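Long-range contacts in alpha-galactosidase (Lactobacillus brevis, PDB 3MI6), which probably hydrolyses terminal, non-reducing alpha-D-galactose residues from alpha-D-galactosides such as galactose oligosaccharides, galactomannans and galactolipids: residues 197-202 / 226-231; 222-227 / 481-486. One frame throughout, in Å; residues are numbered along the deposited sequence.

Interaction 1 of 2, residues 197-202 / 226-231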
loop_
_atom_site.group_PDB
_atom_site.type_symbol
_atom_site.label_atom_id
_atom_site.label_comp_id
_atom_site.label_asym_id
_atom_site.label_seq_id
_atom_site.Cartn_x
_atom_site.Cartn_y
_atom_site.Cartn_z
ATOM N N SER D 197 6.952 19.836 2.700
ATOM C CA SER D 197 6.186 20.770 1.921
ATOM C C SER D 197 5.086 21.360 2.784
ATOM O O SER D 197 4.650 20.734 3.753
ATOM C CB SER D 197 5.593 20.014 0.737
ATOM O OG SER D 197 6.570 19.123 0.210
ATOM N N GLY D 198 4.652 22.570 2.451
ATOM C CA GLY D 198 3.497 23.148 3.096
ATOM C C GLY D 198 3.175 24.518 2.574
ATOM O O GLY D 198 3.077 24.737 1.357
ATOM N N THR D 199 3.040 25.449 3.514
ATOM C CA THR D 199 2.742 26.833 3.218
ATOM C C THR D 199 2.622 27.657 4.505
ATOM O O THR D 199 2.861 27.168 5.609
ATOM C CB THR D 199 1.442 26.976 2.388
ATOM O OG1 THR D 199 1.299 28.337 1.959
ATOM C CG2 THR D 199 0.210 26.550 3.211
ATOM N N TRP D 200 2.256 28.923 4.362
ATOM C CA TRP D 200 2.246 29.808 5.507
ATOM C C TRP D 200 1.290 29.253 6.565
ATOM O O TRP D 200 0.222 28.746 6.230
ATOM C CB TRP D 200 1.898 31.240 5.075
ATOM C CG TRP D 200 1.629 32.141 6.225
ATOM C CD1 TRP D 200 2.516 32.963 6.863
ATOM C CD2 TRP D 200 0.378 32.304 6.896
ATOM N NE1 TRP D 200 1.885 33.645 7.885
ATOM C CE2 TRP D 200 0.573 33.248 7.928
ATOM C CE3 TRP D 200 -0.892 31.747 6.721
ATOM C CZ2 TRP D 200 -0.449 33.636 8.778
ATOM C CZ3 TRP D 200 -1.898 32.131 7.562
ATOM C CH2 TRP D 200 -1.675 33.071 8.577
ATOM N N ALA D 201 1.687 29.329 7.833
ATOM C CA ALA D 201 0.883 28.794 8.932
ATOM C C ALA D 201 0.738 27.250 8.933
ATOM O O ALA D 201 0.046 26.698 9.779
ATOM C CB ALA D 201 -0.465 29.449 8.954
ATOM N N ARG D 202 1.378 26.561 7.988
ATOM C CA ARG D 202 1.472 25.099 8.028
ATOM C C ARG D 202 2.743 24.572 7.352
ATOM O O ARG D 202 2.682 23.694 6.511
ATOM C CB ARG D 202 0.219 24.423 7.439
ATOM C CG ARG D 202 -0.558 25.278 6.484
ATOM C CD ARG D 202 -1.781 24.555 5.910
ATOM N NE ARG D 202 -1.383 23.769 4.747
ATOM C CZ ARG D 202 -1.855 23.910 3.509
ATOM N NH1 ARG D 202 -2.797 24.793 3.229
ATOM N NH2 ARG D 202 -1.385 23.123 2.549
ATOM N N SER D 226 11.282 28.477 0.420
ATOM C CA SER D 226 9.935 28.981 0.691
ATOM C C SER D 226 9.274 28.538 2.018
ATOM O O SER D 226 9.867 27.835 2.821
ATOM C CB SER D 226 9.036 28.656 -0.504
ATOM O OG SER D 226 9.284 27.339 -0.970
ATOM N N HIS D 227 8.056 29.013 2.248
ATOM C CA HIS D 227 7.112 28.324 3.117
ATOM C C HIS D 227 6.769 26.990 2.442
ATOM O O HIS D 227 6.569 25.986 3.095
ATOM C CB HIS D 227 5.798 29.121 3.285
ATOM C CG HIS D 227 5.947 30.420 4.024
ATOM N ND1 HIS D 227 6.115 31.631 3.380
ATOM C CD2 HIS D 227 5.940 30.700 5.352
ATOM C CE1 HIS D 227 6.217 32.596 4.278
ATOM N NE2 HIS D 227 6.113 32.057 5.482
ATOM N N GLN D 228 6.728 26.994 1.115
ATOM C CA GLN D 228 6.146 25.903 0.350
ATOM C C GLN D 228 6.982 24.634 0.332
ATOM O O GLN D 228 6.449 23.543 0.499
ATOM C CB GLN D 228 5.873 26.371 -1.080
ATOM C CG GLN D 228 4.756 27.425 -1.202
ATOM C CD GLN D 228 5.106 28.742 -0.535
ATOM O OE1 GLN D 228 4.238 29.415 0.038
ATOM N NE2 GLN D 228 6.377 29.116 -0.594
ATOM N N GLN D 229 8.287 24.774 0.108
ATOM C CA GLN D 229 9.206 23.632 0.050
ATOM C C GLN D 229 10.494 23.997 0.761
ATOM O O GLN D 229 11.043 25.060 0.516
ATOM C CB GLN D 229 9.554 23.269 -1.396
ATOM C CG GLN D 229 8.363 23.073 -2.328
ATOM C CD GLN D 229 7.631 21.758 -2.108
ATOM O OE1 GLN D 229 8.007 20.948 -1.252
ATOM N NE2 GLN D 229 6.581 21.531 -2.905
ATOM N N ASN D 230 10.976 23.124 1.639
ATOM C CA ASN D 230 12.258 23.343 2.302
ATOM C C ASN D 230 13.393 22.651 1.571
ATOM O O ASN D 230 13.183 21.598 0.966
ATOM C CB ASN D 230 12.222 22.823 3.737
ATOM C CG ASN D 230 13.394 23.304 4.535
ATOM O OD1 ASN D 230 13.319 24.336 5.193
ATOM N ND2 ASN D 230 14.504 22.593 4.446
ATOM N N PRO D 231 14.606 23.233 1.636
ATOM C CA PRO D 231 15.788 22.682 0.954
ATOM C C PRO D 231 16.225 21.316 1.471
ATOM O O PRO D 231 16.953 20.626 0.768
ATOM C CB PRO D 231 16.880 23.716 1.253
ATOM C CG PRO D 231 16.141 24.984 1.506
ATOM C CD PRO D 231 14.869 24.574 2.188
#

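Interaction 2 of 2, residues 222-227 / 481-486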
loop_
_atom_site.group_PDB
_atom_site.type_symbol
_atom_site.label_atom_id
_atom_site.label_comp_id
_atom_site.label_asym_id
_atom_site.label_seq_id
_atom_site.Cartn_x
_atom_site.Cartn_y
_atom_site.Cartn_z
ATOM N N ARG D 222 11.022 31.921 -5.613
ATOM C CA ARG D 222 10.518 33.097 -4.916
ATOM C C ARG D 222 11.573 33.939 -4.194
ATOM O O ARG D 222 11.234 34.708 -3.293
ATOM C CB ARG D 222 9.425 32.684 -3.937
ATOM C CG ARG D 222 8.614 31.483 -4.409
ATOM C CD ARG D 222 7.933 30.773 -3.225
ATOM N NE ARG D 222 6.558 31.224 -3.033
ATOM C CZ ARG D 222 5.497 30.544 -3.448
ATOM N NH1 ARG D 222 5.666 29.372 -4.063
ATOM N NH2 ARG D 222 4.280 31.030 -3.230
HETATM N N MSE D 223 12.832 33.819 -4.609
HETATM C CA MSE D 223 13.952 34.514 -3.944
HETATM C C MSE D 223 14.029 34.270 -2.422
HETATM O O MSE D 223 14.489 35.133 -1.652
HETATM C CB MSE D 223 13.905 36.015 -4.200
HETATM C CG MSE D 223 14.470 36.498 -5.517
HETATM SE SE MSE D 223 14.361 38.483 -5.548
HETATM C CE MSE D 223 15.102 38.765 -7.320
ATOM N N ALA D 224 13.558 33.100 -2.011
ATOM C CA ALA D 224 13.700 32.608 -0.652
ATOM C C ALA D 224 13.480 31.118 -0.755
ATOM O O ALA D 224 12.781 30.663 -1.667
ATOM C CB ALA D 224 12.664 33.216 0.251
ATOM N N SER D 225 14.101 30.351 0.136
ATOM C CA SER D 225 13.670 28.978 0.330
ATOM C C SER D 225 12.268 29.267 0.788
ATOM O O SER D 225 12.050 30.260 1.469
ATOM C CB SER D 225 14.477 28.337 1.448
ATOM O OG SER D 225 14.540 29.211 2.570
ATOM N N SER D 226 11.282 28.477 0.420
ATOM C CA SER D 226 9.935 28.981 0.691
ATOM C C SER D 226 9.274 28.538 2.018
ATOM O O SER D 226 9.867 27.835 2.821
ATOM C CB SER D 226 9.036 28.656 -0.504
ATOM O OG SER D 226 9.284 27.339 -0.970
ATOM N N HIS D 227 8.056 29.013 2.248
ATOM C CA HIS D 227 7.112 28.324 3.117
ATOM C C HIS D 227 6.769 26.990 2.442
ATOM O O HIS D 227 6.569 25.986 3.095
ATOM C CB HIS D 227 5.798 29.121 3.285
ATOM C CG HIS D 227 5.947 30.420 4.024
ATOM N ND1 HIS D 227 6.115 31.631 3.380
ATOM C CD2 HIS D 227 5.940 30.700 5.352
ATOM C CE1 HIS D 227 6.217 32.596 4.278
ATOM N NE2 HIS D 227 6.113 32.057 5.482
ATOM N N ASN D 481 8.026 39.778 4.689
ATOM C CA ASN D 481 6.615 39.409 4.582
ATOM C C ASN D 481 5.940 39.379 3.202
ATOM O O ASN D 481 4.720 39.294 3.119
ATOM C CB ASN D 481 5.781 40.295 5.509
ATOM C CG ASN D 481 5.944 39.928 6.968
ATOM O OD1 ASN D 481 6.241 40.781 7.816
ATOM N ND2 ASN D 481 5.766 38.647 7.271
ATOM N N ARG D 482 6.700 39.453 2.121
ATOM C CA ARG D 482 6.105 39.177 0.821
ATOM C C ARG D 482 7.111 38.552 -0.128
ATOM O O ARG D 482 8.297 38.527 0.158
ATOM C CB ARG D 482 5.530 40.437 0.194
ATOM C CG ARG D 482 6.572 41.410 -0.280
ATOM C CD ARG D 482 6.018 42.283 -1.336
ATOM N NE ARG D 482 5.971 41.608 -2.625
ATOM C CZ ARG D 482 5.458 42.156 -3.723
ATOM N NH1 ARG D 482 4.946 43.380 -3.669
ATOM N NH2 ARG D 482 5.447 41.493 -4.873
ATOM N N TYR D 483 6.628 38.040 -1.251
ATOM C CA TYR D 483 7.507 37.476 -2.274
ATOM C C TYR D 483 7.691 38.457 -3.443
ATOM O O TYR D 483 6.732 39.066 -3.898
ATOM C CB TYR D 483 6.994 36.107 -2.755
ATOM C CG TYR D 483 7.066 35.042 -1.687
ATOM C CD1 TYR D 483 8.268 34.765 -1.044
ATOM C CD2 TYR D 483 5.931 34.301 -1.321
ATOM C CE1 TYR D 483 8.346 33.785 -0.061
ATOM C CE2 TYR D 483 5.997 33.323 -0.343
ATOM C CZ TYR D 483 7.213 33.066 0.290
ATOM O OH TYR D 483 7.308 32.092 1.277
ATOM N N ALA D 484 8.925 38.628 -3.908
ATOM C CA ALA D 484 9.157 39.585 -4.990
ATOM C C ALA D 484 8.401 39.202 -6.264
ATOM O O ALA D 484 8.056 38.040 -6.497
ATOM C CB ALA D 484 10.653 39.802 -5.269
ATOM N N THR D 485 8.148 40.218 -7.075
ATOM C CA THR D 485 7.255 40.130 -8.211
ATOM C C THR D 485 7.801 41.129 -9.262
ATOM O O THR D 485 8.511 42.096 -8.905
ATOM C CB THR D 485 5.810 40.434 -7.717
ATOM O OG1 THR D 485 4.942 39.356 -8.056
ATOM C CG2 THR D 485 5.265 41.715 -8.269
ATOM N N GLU D 486 7.527 40.883 -10.543
ATOM C CA GLU D 486 8.090 41.713 -11.619
ATOM C C GLU D 486 9.559 42.035 -11.427
ATOM O O GLU D 486 9.915 43.188 -11.321
ATOM C CB GLU D 486 7.345 43.038 -11.733
ATOM C CG GLU D 486 5.919 42.906 -12.182
ATOM C CD GLU D 486 4.962 43.080 -11.044
ATOM O OE1 GLU D 486 5.398 43.582 -9.988
ATOM O OE2 GLU D 486 3.776 42.717 -11.201
#

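Interaction 1 of 2, residues 197-202 / 226-231
W200 and H227 run alongside each other at the closely packed end of this contact. CB of W200 sits over one face of the imidazole, 4.2 Å from the ring centroid, while the indole turns its edge to the same ring in an offset edge-to-face pair with the planes 70° apart. With CG of W200 anti to the backbone N (chi1 170°), the indole swings on past the histidine, and its NE1 bonds to D549, the predicted proton donor; W200 itself is a predicted substrate-binding residue. At the other end the backbones join. G198 N donates to Q228 O at 2.8 Å, and a single beta bridge pairs S197 with Q229 where strand 192-197 runs out into its loop. A side chain on G198 would run into R202 O, so glycine suits the place. S197 OG, short and polar, donates to Q229 OE1 at 2.7 Å. An ST motif shapes the facing loop, S226 OG accepting from Q229 N. The chain folds through a type II beta turn, T199 to R202; past W200 the packing between the segments ends, and A201 and R202 make no contact with 226-231. That side faces other subunits instead, T199 OG1 and R202 NH2 bonding to Q266 of the second subunit and W200 O to N676 of the third.

Interaction 2 of 2, residues 222-227 / 481-486
Y483 drives its side chain into the loop 222-227 and is met on a face, at an edge and at its hydroxyl. The loop between strands 214-219 and 233-236 of the N-terminal domain thus meets the loop after barrel strand 475-478, which begins near N481, a predicted substrate-binding residue. With CG anti to its carbonyl carbon (chi1 -67°), the ring reaches lengthwise to H227, where OH lies at the imidazole edge, 2.5 Å from ND1. Either atom could be the donor of this hydrogen bond, whose shortness means little at 2.7 Å resolution, and H227 N adds a weak one to the same oxygen at 3.3 Å. The two rings meet rim to rim, their planes 74° apart. R222 crosses the tyrosine obliquely: its CB lies over the ring, 4.2 Å from the centroid, and the chain, bent at chi3 (95°), brings NE back over the same face, 3.5 Å from CE2 of Y483. The guanidinium stands steeply to the ring, presenting an edge. Arginine suits the place because its aliphatic part covers the ring's carbon atoms; F85 of the second subunit also packs on R222. A224, small enough to fit beside the ring, sets CB near its plane, 4.4 Å from CE1. The extended selenomethionine M223 brings SE to 3.9 Å from A484 CB. Behind the ring, R482 grips Y483 O side-on with NE and NH2, both bonds 2.9 Å. A phenylalanine in place of Y483 would probably keep a ring for R222 to lie over but leave ND1 and the backbone N of H227 without the hydroxyl. H227 NE2 donates to S529 O, so in a neutral imidazole ND1 could accept from the tyrosine; a charged one could donate from both.

In the fold
The centres of interactions 1 and 2 lie 12 Å apart, and the two contacts share S226 and H227. Along the chain, 197-202 comes first, between strands 192-197 and 205-210; 222-231 follows in the loop linking strands 214-219 and 233-236; 481-486 comes some 250 residues later, after barrel strand 475-478. Interaction 1 therefore stays within the N-terminal beta domain, whereas interaction 2 joins that domain to the catalytic barrel. One loop touches both partners, tying W200, beside the predicted proton donor D549, to the chain that follows N481, a predicted substrate-binding residue. Interaction 2 thus builds the probable active-site surroundings from two domains, and the second subunit, which both contacts touch, borders them too.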